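Local coordinates for phosphatidylethanolamine-binding protein, putative (Plasmodium falciparum, PDB 2R77) that probably binds phosphatidylethanolamine or related phosphate-bearing ligands and may modulate protein kinase activity, at residues P32-N37 against V197-C202; P93-R98 against V177-Y182; K140-H145 against E171-R176. All blocks are in the same frame, centred on the assembly; numbering follows the deposited sequence.

Interaction 1. Residues P32-N37 against V197-C202; sequences PHVFPN and VGYNWC
F35 sets the CE2-CZ edge of its ring over one face of the Y199 phenol, where CZ of F35 comes within 3.4 Å of CD1 of Y199. The planes are inclined at 73° and the centroids lie 4.9 Å apart, a T-shaped (edge-to-face) aromatic pair. The probing edge lands off-centre, near CG and CD1 of the tyrosine, with CE2 of F35 3.6 Å above that ring's plane. Y199 projects its ring from strand 196-201: CG anti to the backbone N (chi1 -180°) carries it out to the loop after helix 30-33, and chi2 of 78° turns a face to F35. V34 backs the phenylalanine: its CG1 lies 4.0 Å above the F35 ring, over the centre, while its CG2 comes to 4.3 Å from OH of Y199. That hydroxyl is hydrogen-bonded to S148, so the polar tip of a buried residue is satisfied beside aliphatic carbon.

Strand 196-201 is an outermost strand of the five-stranded antiparallel sheet, and V197 and G198 both face I151 in a classic beta bulge just before Y199. I30 touches both rings, and I150 of the neighbouring strand touches V34 and Y199. The contact thus packs the loop after helix 30-33 against the five-stranded sheet of the PEBP fold. Its chemistry is apolar, so the join across these rings depends on aromatic edge-to-face packing and dispersion, with polar bonding left to the tyrosine hydroxyl.

Interaction 2. Residues P93-R98 against V177-Y182; sequences PDYPSR and VKFNNY
Y95 is extended and passes through a cis peptide into P96, while the facing loop runs extended through V177 before a type I beta turn from F179 to Y182, closed by Y182 N to F179 O at 3.0 Å. The first segment carries most of the Asp-Pro-Asp-X-Pro signature of the phosphatidylethanolamine-binding family, begun by D92, with Y95 in its variable place. D94 makes a salt bridge to R146.

Y95 reaches across to the loop, its chi1 of 173° swinging the ring to the far side from the backbone N. CG2 of V177 sits obliquely to its ring, 3.8 Å from CE2 of Y95 and just as far from the Y95 hydroxyl oxygen. F179 meets the same rim edge to edge, its CZ lying 4.2 Å from CE2 of Y95, so the two rings abut without stacking. V177 also supports F179 from within the loop: its CG1 is 3.6 Å above one face of the F179 ring, toward the rim. K104 makes a cation-pi contact with F179, and Y106 touches both Y95 and V177, tying the loop to strand 104-114.

One water completes the bridge between tyrosine and loop, donating to OH of Y95 at 2.7 Å and accepting from the backbone N of V177 at 2.9 Å.

Interaction 3. Residues K140-H145 against E171-R176; sequences KGTGLH and EKYITR
The imidazole of H145 and the phenol of Y173 meet at their edges, not through their faces: OH of Y173 lies near the imidazole plane, 3.1 Å from CE1 of H145, and that carbon in turn lies near the plane of the phenol. Also at the H145 edge, in plane, are CB of T142 and O of G143. The two side chains approach from opposite directions, so the tyrosine presents its oxygen to the C-H between the ring nitrogens.

T142 and D92 hold the imidazole through its two nitrogens. NE2 of H145 donates to OG1 of T142 at 2.7 Å, with the acceptor 16° out of the ring plane, and ND1 is hydrogen-bonded to OD2 of D92; a bond at each end should limit rotation of the ring. T142 OG1 occupies the position between its backbone N and carbonyl carbon (chi1 64°), and it bonds K139 O as well. OH of Y173 has its own partner in the carbonyl of P96 and passes OG1 of T142 at 3.8 Å.

K172 is stretched fully, bringing NZ to D92, H108 and P136 O, 4.9 Å from ND1 of H145. G143, L144 and H145, followed by R146, form the Gly-X-His-Arg motif of the PEBP family; with D92 and H108 nearby, the grouping resembles the wall of the conserved phosphate-binding pocket in relatives.

How the interactions relate
Interactions 2 and 3 form one neighbourhood, their centres 10 Å apart, whereas the centre of interaction 1 lies about 17 Å from that of interaction 2 and 20 Å from that of interaction 3. Segment 93-98, which follows D92 in the Asp-Pro-Asp-X-Pro signature, connects them. At one end H33 NE2 probably bonds P93 O at 2.7 Å; toward the other, P96 O probably bonds Y173 OH at 2.6 Å and R98 NH2 probably bonds L144 O at 2.8 Å. Between them D94 O packs 2.9 Å from CE1 of H145. Residues 171-182 supply the second half of both interactions 2 and 3. H145 in interaction 3 probably lines the ligand pocket known in relatives; interaction 1 lies farther off, linked through P93.

Interaction 1. Residues P32-N37 against V197-C202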
ATOM      1  N   PRO A  32      10.372  -9.169  -8.080  1.00 15.74           N
ATOM      2  CA  PRO A  32      10.936  -7.814  -8.169  1.00 15.26           C
ATOM      3  C   PRO A  32       9.982  -6.707  -8.592  1.00 14.58           C
ATOM      4  O   PRO A  32      10.448  -5.601  -8.827  1.00 15.13           O
ATOM      5  CB  PRO A  32      11.953  -7.954  -9.298  1.00 15.38           C
ATOM      6  CG  PRO A  32      11.283  -8.932 -10.246  1.00 16.04           C
ATOM      7  CD  PRO A  32      10.394  -9.845  -9.398  1.00 15.84           C
ATOM      8  N   HIS A  33       8.693  -7.013  -8.743  1.00 14.40           N
ATOM      9  CA  HIS A  33       7.769  -6.038  -9.329  1.00 14.51           C
ATOM     10  C   HIS A  33       7.565  -4.797  -8.473  1.00 14.15           C
ATOM     11  O   HIS A  33       7.553  -3.675  -8.997  1.00 15.82           O
ATOM     12  CB  HIS A  33       6.419  -6.639  -9.669  1.00 13.92           C
ATOM     13  CG  HIS A  33       5.577  -5.737 -10.514  1.00 14.04           C
ATOM     14  ND1 HIS A  33       5.929  -5.384 -11.799  1.00 16.32           N
ATOM     15  CD2 HIS A  33       4.418  -5.095 -10.247  1.00 14.33           C
ATOM     16  CE1 HIS A  33       5.016  -4.556 -12.291  1.00 17.39           C
ATOM     17  NE2 HIS A  33       4.086  -4.372 -11.369  1.00 13.19           N
ATOM     18  N   VAL A  34       7.404  -5.008  -7.169  1.00 14.09           N
ATOM     19  CA  VAL A  34       7.096  -3.937  -6.236  1.00 13.74           C
ATOM     20  C   VAL A  34       8.352  -3.569  -5.449  1.00 13.71           C
ATOM     21  O   VAL A  34       8.715  -2.390  -5.377  1.00 14.67           O
ATOM     22  CB  VAL A  34       5.957  -4.339  -5.274  1.00 13.07           C
ATOM     23  CG1 VAL A  34       5.720  -3.231  -4.256  1.00 14.43           C
ATOM     24  CG2 VAL A  34       4.664  -4.667  -6.059  1.00 14.59           C
ATOM     25  N   PHE A  35       9.003  -4.584  -4.874  1.00 13.87           N
ATOM     26  CA  PHE A  35      10.322  -4.428  -4.237  1.00 14.27           C
ATOM     27  C   PHE A  35      11.384  -5.034  -5.157  1.00 15.91           C
ATOM     28  O   PHE A  35      11.275  -6.217  -5.523  1.00 16.21           O
ATOM     29  CB  PHE A  35      10.347  -5.145  -2.889  1.00 14.36           C
ATOM     30  CG  PHE A  35       9.207  -4.752  -1.967  1.00 13.67           C
ATOM     31  CD1 PHE A  35       8.970  -3.406  -1.650  1.00 15.93           C
ATOM     32  CD2 PHE A  35       8.359  -5.724  -1.451  1.00 16.20           C
ATOM     33  CE1 PHE A  35       7.892  -3.032  -0.800  1.00 15.21           C
ATOM     34  CE2 PHE A  35       7.285  -5.369  -0.602  1.00 16.37           C
ATOM     35  CZ  PHE A  35       7.061  -4.025  -0.276  1.00 16.30           C
ATOM     36  N   PRO A  36      12.408  -4.251  -5.521  1.00 17.98           N
ATOM     37  CA  PRO A  36      13.249  -4.747  -6.621  1.00 19.73           C
ATOM     38  C   PRO A  36      14.136  -5.933  -6.220  1.00 20.91           C
ATOM     39  O   PRO A  36      14.582  -6.702  -7.097  1.00 20.90           O
ATOM     40  CB  PRO A  36      14.051  -3.512  -7.048  1.00 20.75           C
ATOM     41  CG  PRO A  36      14.036  -2.586  -5.888  1.00 19.70           C
ATOM     42  CD  PRO A  36      12.853  -2.941  -5.011  1.00 18.17           C
ATOM     43  N   ASN A  37      14.369  -6.099  -4.920  1.00 21.74           N
ATOM     44  CA  ASN A  37      15.187  -7.228  -4.427  1.00 23.80           C
ATOM     45  C   ASN A  37      14.862  -7.682  -3.003  1.00 24.81           C
ATOM     46  O   ASN A  37      14.041  -7.066  -2.303  1.00 24.35           O
ATOM     47  CB  ASN A  37      16.690  -6.926  -4.575  1.00 23.80           C
ATOM     48  CG  ASN A  37      17.113  -5.664  -3.853  1.00 25.85           C
ATOM     49  OD1 ASN A  37      16.871  -5.503  -2.656  1.00 26.03           O
ATOM     50  ND2 ASN A  37      17.748  -4.752  -4.581  1.00 27.88           N
ATOM     51  N   VAL A 197       8.811  -1.132   6.277  1.00 15.58           N
ATOM     52  CA  VAL A 197       8.749  -2.049   7.451  1.00 15.24           C
ATOM     53  C   VAL A 197       7.610  -3.068   7.474  1.00 15.14           C
ATOM     54  O   VAL A 197       7.657  -4.034   8.225  1.00 15.77           O
ATOM     55  CB  VAL A 197       8.812  -1.266   8.822  1.00 14.90           C
ATOM     56  CG1 VAL A 197      10.126  -0.473   8.950  1.00 16.53           C
ATOM     57  CG2 VAL A 197       7.629  -0.332   8.975  1.00 15.06           C
ATOM     58  N   GLY A 198       6.589  -2.898   6.636  1.00 14.12           N
ATOM     59  CA  GLY A 198       5.492  -3.868   6.612  1.00 13.81           C
ATOM     60  C   GLY A 198       4.827  -3.929   5.249  1.00 12.77           C
ATOM     61  O   GLY A 198       4.903  -2.973   4.460  1.00 13.86           O
ATOM     62  N   TYR A 199       4.197  -5.056   4.969  1.00 12.87           N
ATOM     63  CA  TYR A 199       3.563  -5.225   3.664  1.00 13.46           C
ATOM     64  C   TYR A 199       2.499  -6.301   3.679  1.00 12.76           C
ATOM     65  O   TYR A 199       2.665  -7.378   4.258  1.00 13.21           O
ATOM     66  CB  TYR A 199       4.627  -5.603   2.646  1.00 13.07           C
ATOM     67  CG  TYR A 199       4.103  -5.799   1.244  1.00 13.92           C
ATOM     68  CD1 TYR A 199       3.818  -4.690   0.434  1.00 13.48           C
ATOM     69  CD2 TYR A 199       3.855  -7.080   0.745  1.00 15.05           C
ATOM     70  CE1 TYR A 199       3.345  -4.842  -0.882  1.00 13.68           C
ATOM     71  CE2 TYR A 199       3.367  -7.248  -0.575  1.00 14.60           C
ATOM     72  CZ  TYR A 199       3.122  -6.125  -1.369  1.00 13.32           C
ATOM     73  OH  TYR A 199       2.642  -6.292  -2.651  1.00 13.70           O
ATOM     74  N   ASN A 200       1.402  -6.002   3.010  1.00 13.91           N
ATOM     75  CA  ASN A 200       0.417  -7.030   2.728  1.00 12.18           C
ATOM     76  C   ASN A 200      -0.206  -6.758   1.373  1.00 13.87           C
ATOM     77  O   ASN A 200      -0.143  -5.627   0.880  1.00 13.54           O
ATOM     78  CB  ASN A 200      -0.661  -7.090   3.822  1.00 13.30           C
ATOM     79  CG  ASN A 200      -1.165  -8.518   4.073  1.00 15.02           C
ATOM     80  OD1 ASN A 200      -1.137  -9.391   3.174  1.00 14.31           O
ATOM     81  ND2 ASN A 200      -1.619  -8.777   5.326  1.00 15.60           N
ATOM     82  N   TRP A 201      -0.807  -7.786   0.785  1.00 13.05           N
ATOM     83  CA  TRP A 201      -1.415  -7.628  -0.541  1.00 12.89           C
ATOM     84  C   TRP A 201      -2.535  -8.611  -0.792  1.00 13.05           C
ATOM     85  O   TRP A 201      -2.666  -9.602  -0.095  1.00 13.28           O
ATOM     86  CB  TRP A 201      -0.364  -7.724  -1.651  1.00 12.92           C
ATOM     87  CG  TRP A 201       0.125  -9.148  -1.956  1.00 14.66           C
ATOM     88  CD1 TRP A 201      -0.131  -9.884  -3.098  1.00 15.12           C
ATOM     89  CD2 TRP A 201       0.976  -9.964  -1.129  1.00 14.35           C
ATOM     90  NE1 TRP A 201       0.495 -11.125  -3.007  1.00 15.30           N
ATOM     91  CE2 TRP A 201       1.187 -11.189  -1.817  1.00 17.05           C
ATOM     92  CE3 TRP A 201       1.583  -9.779   0.131  1.00 14.08           C
ATOM     93  CZ2 TRP A 201       1.986 -12.235  -1.280  1.00 14.67           C
ATOM     94  CZ3 TRP A 201       2.388 -10.838   0.662  1.00 15.96           C
ATOM     95  CH2 TRP A 201       2.574 -12.033  -0.057  1.00 16.31           C
ATOM     96  N   CYS A 202      -3.355  -8.294  -1.794  1.00 12.56           N
ATOM     97  CA  CYS A 202      -4.362  -9.240  -2.270  1.00 11.94           C
ATOM     98  C   CYS A 202      -4.359  -9.102  -3.782  1.00 12.88           C
ATOM     99  O   CYS A 202      -3.603  -8.292  -4.330  1.00 12.52           O
ATOM    100  CB  CYS A 202      -5.760  -8.928  -1.680  1.00 12.61           C
ATOM    101  SG  CYS A 202      -6.319  -7.194  -2.102  1.00 13.63           S
TER

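Interaction 2. Residues P93-R98 against V177-Y182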
ATOM      1  N   PRO A  93       0.069  -1.776  -8.265  1.00 11.75           N
ATOM      2  CA  PRO A  93       1.318  -1.773  -9.057  1.00 11.08           C
ATOM      3  C   PRO A  93       1.087  -2.336 -10.473  1.00 11.18           C
ATOM      4  O   PRO A  93       2.064  -2.518 -11.234  1.00 10.87           O
ATOM      5  CB  PRO A  93       2.219  -2.715  -8.258  1.00 12.37           C
ATOM      6  CG  PRO A  93       1.249  -3.747  -7.783  1.00 11.81           C
ATOM      7  CD  PRO A  93      -0.039  -2.991  -7.440  1.00 11.72           C
ATOM      8  N   ASP A  94      -0.182  -2.594 -10.812  1.00 10.72           N
ATOM      9  CA  ASP A  94      -0.538  -3.266 -12.077  1.00 10.40           C
ATOM     10  C   ASP A  94      -1.420  -2.391 -12.952  1.00 11.29           C
ATOM     11  O   ASP A  94      -2.428  -2.831 -13.541  1.00 12.28           O
ATOM     12  CB  ASP A  94      -1.145  -4.640 -11.786  1.00 11.23           C
ATOM     13  CG  ASP A  94      -0.122  -5.609 -11.217  1.00 10.20           C
ATOM     14  OD1 ASP A  94       0.977  -5.737 -11.827  1.00 11.79           O
ATOM     15  OD2 ASP A  94      -0.402  -6.265 -10.186  1.00 11.59           O
ATOM     16  N   TYR A  95      -1.001  -1.134 -13.060  1.00 11.87           N
ATOM     17  CA  TYR A  95      -1.793  -0.148 -13.798  1.00 13.18           C
ATOM     18  C   TYR A  95      -1.081   0.222 -15.105  1.00 13.31           C
ATOM     19  O   TYR A  95       0.059   0.675 -15.073  1.00 13.51           O
ATOM     20  CB  TYR A  95      -2.004   1.095 -12.946  1.00 13.44           C
ATOM     21  CG  TYR A  95      -2.666   2.193 -13.715  1.00 14.11           C
ATOM     22  CD1 TYR A  95      -4.028   2.137 -13.995  1.00 12.11           C
ATOM     23  CD2 TYR A  95      -1.929   3.269 -14.187  1.00 15.51           C
ATOM     24  CE1 TYR A  95      -4.665   3.158 -14.726  1.00 13.92           C
ATOM     25  CE2 TYR A  95      -2.534   4.283 -14.933  1.00 16.41           C
ATOM     26  CZ  TYR A  95      -3.921   4.219 -15.191  1.00 16.55           C
ATOM     27  OH  TYR A  95      -4.561   5.220 -15.924  1.00 19.85           O
ATOM     28  N   PRO A  96      -1.778   0.098 -16.255  1.00 13.19           N
ATOM     29  CA  PRO A  96      -3.185  -0.267 -16.439  1.00 13.61           C
ATOM     30  C   PRO A  96      -3.528  -1.758 -16.335  1.00 12.20           C
ATOM     31  O   PRO A  96      -4.707  -2.109 -16.092  1.00 13.14           O
ATOM     32  CB  PRO A  96      -3.481   0.201 -17.869  1.00 12.74           C
ATOM     33  CG  PRO A  96      -2.201   0.076 -18.584  1.00 13.77           C
ATOM     34  CD  PRO A  96      -1.114   0.382 -17.543  1.00 12.85           C
ATOM     35  N   SER A  97      -2.533  -2.631 -16.517  1.00 13.38           N
ATOM     36  CA  SER A  97      -2.818  -4.066 -16.531  1.00 12.68           C
ATOM     37  C   SER A  97      -1.744  -4.907 -15.877  1.00 11.96           C
ATOM     38  O   SER A  97      -0.567  -4.614 -16.029  1.00 11.96           O
ATOM     39  CB  SER A  97      -2.995  -4.537 -17.983  1.00 12.95           C
ATOM     40  OG  SER A  97      -3.296  -5.926 -18.084  1.00 12.61           O
ATOM     41  N   ARG A  98      -2.175  -5.972 -15.192  1.00 12.21           N
ATOM     42  CA  ARG A  98      -1.278  -7.040 -14.703  1.00 13.22           C
ATOM     43  C   ARG A  98      -0.566  -7.771 -15.879  1.00 13.60           C
ATOM     44  O   ARG A  98       0.553  -8.293 -15.738  1.00 14.44           O
ATOM     45  CB  ARG A  98      -2.110  -8.033 -13.896  1.00 13.17           C
ATOM     46  CG  ARG A  98      -1.382  -9.330 -13.446  1.00 13.68           C
ATOM     47  CD  ARG A  98      -0.257  -9.003 -12.455  1.00 15.56           C
ATOM     48  NE  ARG A  98       0.468 -10.216 -12.024  1.00 16.85           N
ATOM     49  CZ  ARG A  98       0.036 -11.075 -11.092  1.00 18.45           C
ATOM     50  NH1 ARG A  98       0.800 -12.127 -10.803  1.00 17.77           N
ATOM     51  NH2 ARG A  98      -1.133 -10.907 -10.424  1.00 18.21           N
ATOM     52  N   VAL A 177      -2.485   9.234 -17.210  1.00 29.73           N
ATOM     53  CA  VAL A 177      -1.552   9.591 -16.137  1.00 29.40           C
ATOM     54  C   VAL A 177      -0.242  10.096 -16.753  1.00 30.20           C
ATOM     55  O   VAL A 177       0.292   9.477 -17.672  1.00 30.31           O
ATOM     56  CB  VAL A 177      -1.298   8.406 -15.176  1.00 29.12           C
ATOM     57  CG1 VAL A 177      -0.175   8.723 -14.180  1.00 28.57           C
ATOM     58  CG2 VAL A 177      -2.579   8.051 -14.446  1.00 28.83           C
ATOM     59  N   LYS A 178       0.232  11.245 -16.276  1.00 30.85           N
ATOM     60  CA  LYS A 178       1.536  11.764 -16.683  1.00 31.09           C
ATOM     61  C   LYS A 178       2.601  11.100 -15.808  1.00 31.69           C
ATOM     62  O   LYS A 178       2.536  11.181 -14.576  1.00 32.22           O
ATOM     63  CB  LYS A 178       1.584  13.287 -16.541  1.00 31.50           C
ATOM     64  N   PHE A 179       3.556  10.418 -16.435  1.00 31.74           N
ATOM     65  CA  PHE A 179       4.574   9.697 -15.662  1.00 31.81           C
ATOM     66  C   PHE A 179       5.926  10.416 -15.576  1.00 31.72           C
ATOM     67  O   PHE A 179       6.914   9.815 -15.133  1.00 31.03           O
ATOM     68  CB  PHE A 179       4.751   8.262 -16.172  1.00 31.55           C
ATOM     69  CG  PHE A 179       3.587   7.356 -15.857  1.00 32.73           C
ATOM     70  CD1 PHE A 179       3.519   6.688 -14.628  1.00 32.51           C
ATOM     71  CD2 PHE A 179       2.563   7.169 -16.788  1.00 32.12           C
ATOM     72  CE1 PHE A 179       2.442   5.838 -14.326  1.00 32.31           C
ATOM     73  CE2 PHE A 179       1.480   6.327 -16.498  1.00 32.83           C
ATOM     74  CZ  PHE A 179       1.425   5.653 -15.259  1.00 32.25           C
ATOM     75  N   ASN A 180       5.952  11.694 -15.976  1.00 31.75           N
ATOM     76  CA  ASN A 180       7.185  12.498 -16.002  1.00 31.99           C
ATOM     77  C   ASN A 180       7.894  12.453 -14.651  1.00 31.36           C
ATOM     78  O   ASN A 180       9.097  12.157 -14.592  1.00 32.08           O
ATOM     79  CB  ASN A 180       6.923  13.973 -16.360  1.00 32.90           C
ATOM     80  CG  ASN A 180       5.879  14.159 -17.445  1.00 35.32           C
ATOM     81  OD1 ASN A 180       4.964  13.341 -17.612  1.00 38.72           O
ATOM     82  ND2 ASN A 180       5.993  15.265 -18.175  1.00 38.65           N
ATOM     83  N   ASN A 181       7.138  12.735 -13.582  1.00 29.73           N
ATOM     84  CA  ASN A 181       7.663  12.755 -12.209  1.00 28.38           C
ATOM     85  C   ASN A 181       7.297  11.487 -11.436  1.00 26.23           C
ATOM     86  O   ASN A 181       7.238  11.507 -10.190  1.00 26.44           O
ATOM     87  CB  ASN A 181       7.155  13.973 -11.437  1.00 29.34           C
ATOM     88  CG  ASN A 181       7.471  15.292 -12.136  1.00 32.02           C
ATOM     89  OD1 ASN A 181       8.620  15.558 -12.505  1.00 36.58           O
ATOM     90  ND2 ASN A 181       6.449  16.134 -12.302  1.00 35.47           N
ATOM     91  N   TYR A 182       7.058  10.400 -12.175  1.00 23.34           N
ATOM     92  CA  TYR A 182       6.698   9.108 -11.577  1.00 20.73           C
ATOM     93  C   TYR A 182       7.770   8.627 -10.604  1.00 19.62           C
ATOM     94  O   TYR A 182       8.952   8.667 -10.932  1.00 19.02           O
ATOM     95  CB  TYR A 182       6.471   8.049 -12.650  1.00 20.72           C
ATOM     96  CG  TYR A 182       6.223   6.658 -12.088  1.00 19.82           C
ATOM     97  CD1 TYR A 182       5.032   6.354 -11.413  1.00 21.52           C
ATOM     98  CD2 TYR A 182       7.189   5.648 -12.210  1.00 19.49           C
ATOM     99  CE1 TYR A 182       4.815   5.083 -10.884  1.00 18.90           C
ATOM    100  CE2 TYR A 182       6.974   4.371 -11.694  1.00 17.63           C
ATOM    101  CZ  TYR A 182       5.788   4.096 -11.044  1.00 18.27           C
ATOM    102  OH  TYR A 182       5.563   2.843 -10.537  1.00 17.47           O
TER
HETATM  103  O   HOH W   1      -3.125   6.497 -17.795  1.00 31.73           O

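Interaction 3. Residues K140-H145 against E171-R176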
ATOM      1  N   LYS A 140     -11.966  -4.008 -16.171  1.00 15.16           N
ATOM      2  CA  LYS A 140     -12.211  -5.417 -16.469  1.00 16.17           C
ATOM      3  C   LYS A 140     -11.275  -5.975 -17.571  1.00 15.50           C
ATOM      4  O   LYS A 140     -10.936  -5.296 -18.541  1.00 16.02           O
ATOM      5  CB  LYS A 140     -13.688  -5.660 -16.830  1.00 16.40           C
ATOM      6  CG  LYS A 140     -14.674  -5.502 -15.621  1.00 17.41           C
ATOM      7  CD  LYS A 140     -16.142  -5.862 -15.958  1.00 18.78           C
ATOM      8  CE  LYS A 140     -16.797  -4.903 -16.983  1.00 24.01           C
ATOM      9  NZ  LYS A 140     -16.803  -3.425 -16.666  1.00 24.84           N
ATOM     10  N   GLY A 141     -10.824  -7.203 -17.371  1.00 15.17           N
ATOM     11  CA  GLY A 141      -9.988  -7.904 -18.369  1.00 16.25           C
ATOM     12  C   GLY A 141      -8.544  -7.432 -18.391  1.00 15.79           C
ATOM     13  O   GLY A 141      -7.883  -7.465 -19.440  1.00 17.29           O
ATOM     14  N   THR A 142      -8.044  -6.979 -17.230  1.00 14.69           N
ATOM     15  CA  THR A 142      -6.646  -6.546 -17.102  1.00 13.39           C
ATOM     16  C   THR A 142      -5.900  -7.352 -16.017  1.00 13.05           C
ATOM     17  O   THR A 142      -4.965  -6.837 -15.364  1.00 13.41           O
ATOM     18  CB  THR A 142      -6.523  -4.994 -16.866  1.00 12.92           C
ATOM     19  OG1 THR A 142      -7.132  -4.649 -15.610  1.00 12.67           O
ATOM     20  CG2 THR A 142      -7.190  -4.189 -18.043  1.00 13.45           C
ATOM     21  N   GLY A 143      -6.317  -8.611 -15.845  1.00 12.14           N
ATOM     22  CA  GLY A 143      -5.673  -9.549 -14.941  1.00 12.39           C
ATOM     23  C   GLY A 143      -5.915  -9.242 -13.467  1.00 12.20           C
ATOM     24  O   GLY A 143      -6.708  -8.358 -13.117  1.00 11.96           O
ATOM     25  N   LEU A 144      -5.225  -9.998 -12.612  1.00 12.06           N
ATOM     26  CA  LEU A 144      -5.316  -9.857 -11.161  1.00 11.88           C
ATOM     27  C   LEU A 144      -4.322  -8.784 -10.673  1.00 12.32           C
ATOM     28  O   LEU A 144      -3.091  -8.987 -10.662  1.00 11.90           O
ATOM     29  CB  LEU A 144      -4.992 -11.198 -10.501  1.00 12.27           C
ATOM     30  CG  LEU A 144      -6.099 -12.247 -10.640  1.00 12.02           C
ATOM     31  CD1 LEU A 144      -5.536 -13.643 -10.366  1.00 13.20           C
ATOM     32  CD2 LEU A 144      -7.352 -11.985  -9.760  1.00 13.69           C
ATOM     33  N   HIS A 145      -4.845  -7.601 -10.356  1.00 11.40           N
ATOM     34  CA  HIS A 145      -3.989  -6.543  -9.828  1.00 11.49           C
ATOM     35  C   HIS A 145      -3.558  -6.865  -8.387  1.00 11.33           C
ATOM     36  O   HIS A 145      -4.391  -7.235  -7.563  1.00 11.01           O
ATOM     37  CB  HIS A 145      -4.707  -5.198  -9.884  1.00 12.15           C
ATOM     38  CG  HIS A 145      -5.016  -4.720 -11.270  1.00 11.21           C
ATOM     39  ND1 HIS A 145      -4.905  -3.392 -11.643  1.00 11.72           N
ATOM     40  CD2 HIS A 145      -5.511  -5.378 -12.353  1.00 11.68           C
ATOM     41  CE1 HIS A 145      -5.255  -3.270 -12.921  1.00 11.18           C
ATOM     42  NE2 HIS A 145      -5.620  -4.462 -13.369  1.00 11.46           N
ATOM     43  N   GLU A 171      -9.279  10.889 -13.158  1.00 18.86           N
ATOM     44  CA  GLU A 171      -9.799   9.600 -12.665  1.00 17.74           C
ATOM     45  C   GLU A 171      -9.043   8.448 -13.288  1.00 16.30           C
ATOM     46  O   GLU A 171      -8.748   8.457 -14.489  1.00 14.60           O
ATOM     47  CB  GLU A 171     -11.288   9.438 -13.003  1.00 17.65           C
ATOM     48  CG  GLU A 171     -12.212  10.404 -12.255  1.00 20.60           C
ATOM     49  CD  GLU A 171     -13.669   9.985 -12.380  1.00 21.01           C
ATOM     50  OE1 GLU A 171     -14.296  10.293 -13.406  1.00 25.50           O
ATOM     51  OE2 GLU A 171     -14.167   9.345 -11.439  1.00 27.49           O
ATOM     52  N   LYS A 172      -8.765   7.427 -12.471  1.00 14.28           N
ATOM     53  CA  LYS A 172      -8.014   6.261 -12.911  1.00 14.69           C
ATOM     54  C   LYS A 172      -8.633   5.692 -14.191  1.00 14.24           C
ATOM     55  O   LYS A 172      -9.849   5.445 -14.235  1.00 14.82           O
ATOM     56  CB  LYS A 172      -8.003   5.213 -11.783  1.00 13.85           C
ATOM     57  CG  LYS A 172      -7.001   4.055 -11.978  1.00 14.78           C
ATOM     58  CD  LYS A 172      -7.008   3.123 -10.792  1.00 13.83           C
ATOM     59  CE  LYS A 172      -6.069   1.948 -11.021  1.00 11.97           C
ATOM     60  NZ  LYS A 172      -6.062   1.000  -9.859  1.00 12.11           N
ATOM     61  N   TYR A 173      -7.775   5.465 -15.197  1.00 14.21           N
ATOM     62  CA  TYR A 173      -8.157   4.980 -16.547  1.00 15.91           C
ATOM     63  C   TYR A 173      -8.823   6.015 -17.454  1.00 18.26           C
ATOM     64  O   TYR A 173      -8.632   5.976 -18.677  1.00 20.08           O
ATOM     65  CB  TYR A 173      -9.045   3.726 -16.498  1.00 15.71           C
ATOM     66  CG  TYR A 173      -8.344   2.462 -16.014  1.00 15.15           C
ATOM     67  CD1 TYR A 173      -7.487   1.725 -16.862  1.00 11.03           C
ATOM     68  CD2 TYR A 173      -8.517   2.013 -14.708  1.00 14.78           C
ATOM     69  CE1 TYR A 173      -6.852   0.562 -16.404  1.00 15.06           C
ATOM     70  CE2 TYR A 173      -7.908   0.857 -14.257  1.00 15.99           C
ATOM     71  CZ  TYR A 173      -7.070   0.143 -15.097  1.00 15.53           C
ATOM     72  OH  TYR A 173      -6.476  -0.995 -14.607  1.00 15.86           O
ATOM     73  N   ILE A 174      -9.605   6.919 -16.872  1.00 19.45           N
ATOM     74  CA  ILE A 174     -10.364   7.885 -17.684  1.00 21.32           C
ATOM     75  C   ILE A 174      -9.457   8.946 -18.285  1.00 23.10           C
ATOM     76  O   ILE A 174      -9.582   9.290 -19.474  1.00 22.62           O
ATOM     77  CB  ILE A 174     -11.537   8.489 -16.891  1.00 21.84           C
ATOM     78  CG1 ILE A 174     -12.509   7.374 -16.503  1.00 21.28           C
ATOM     79  CG2 ILE A 174     -12.266   9.554 -17.733  1.00 21.10           C
ATOM     80  CD1 ILE A 174     -13.075   6.579 -17.709  1.00 23.28           C
ATOM     81  N   THR A 175      -8.539   9.427 -17.454  1.00 24.40           N
ATOM     82  CA  THR A 175      -7.548  10.425 -17.832  1.00 27.04           C
ATOM     83  C   THR A 175      -6.166   9.785 -17.891  1.00 27.50           C
ATOM     84  O   THR A 175      -5.827   8.935 -17.062  1.00 27.70           O
ATOM     85  CB  THR A 175      -7.540  11.596 -16.835  1.00 27.53           C
ATOM     86  OG1 THR A 175      -8.787  12.306 -16.916  1.00 31.66           O
ATOM     87  CG2 THR A 175      -6.407  12.575 -17.147  1.00 27.35           C
ATOM     88  N   ARG A 176      -5.377  10.198 -18.883  1.00 28.54           N
ATOM     89  CA  ARG A 176      -4.022   9.706 -19.056  1.00 29.58           C
ATOM     90  C   ARG A 176      -3.134  10.175 -17.896  1.00 29.63           C
ATOM     91  O   ARG A 176      -3.078  11.365 -17.597  1.00 30.81           O
ATOM     92  CB  ARG A 176      -3.458  10.160 -20.416  1.00 29.68           C
TER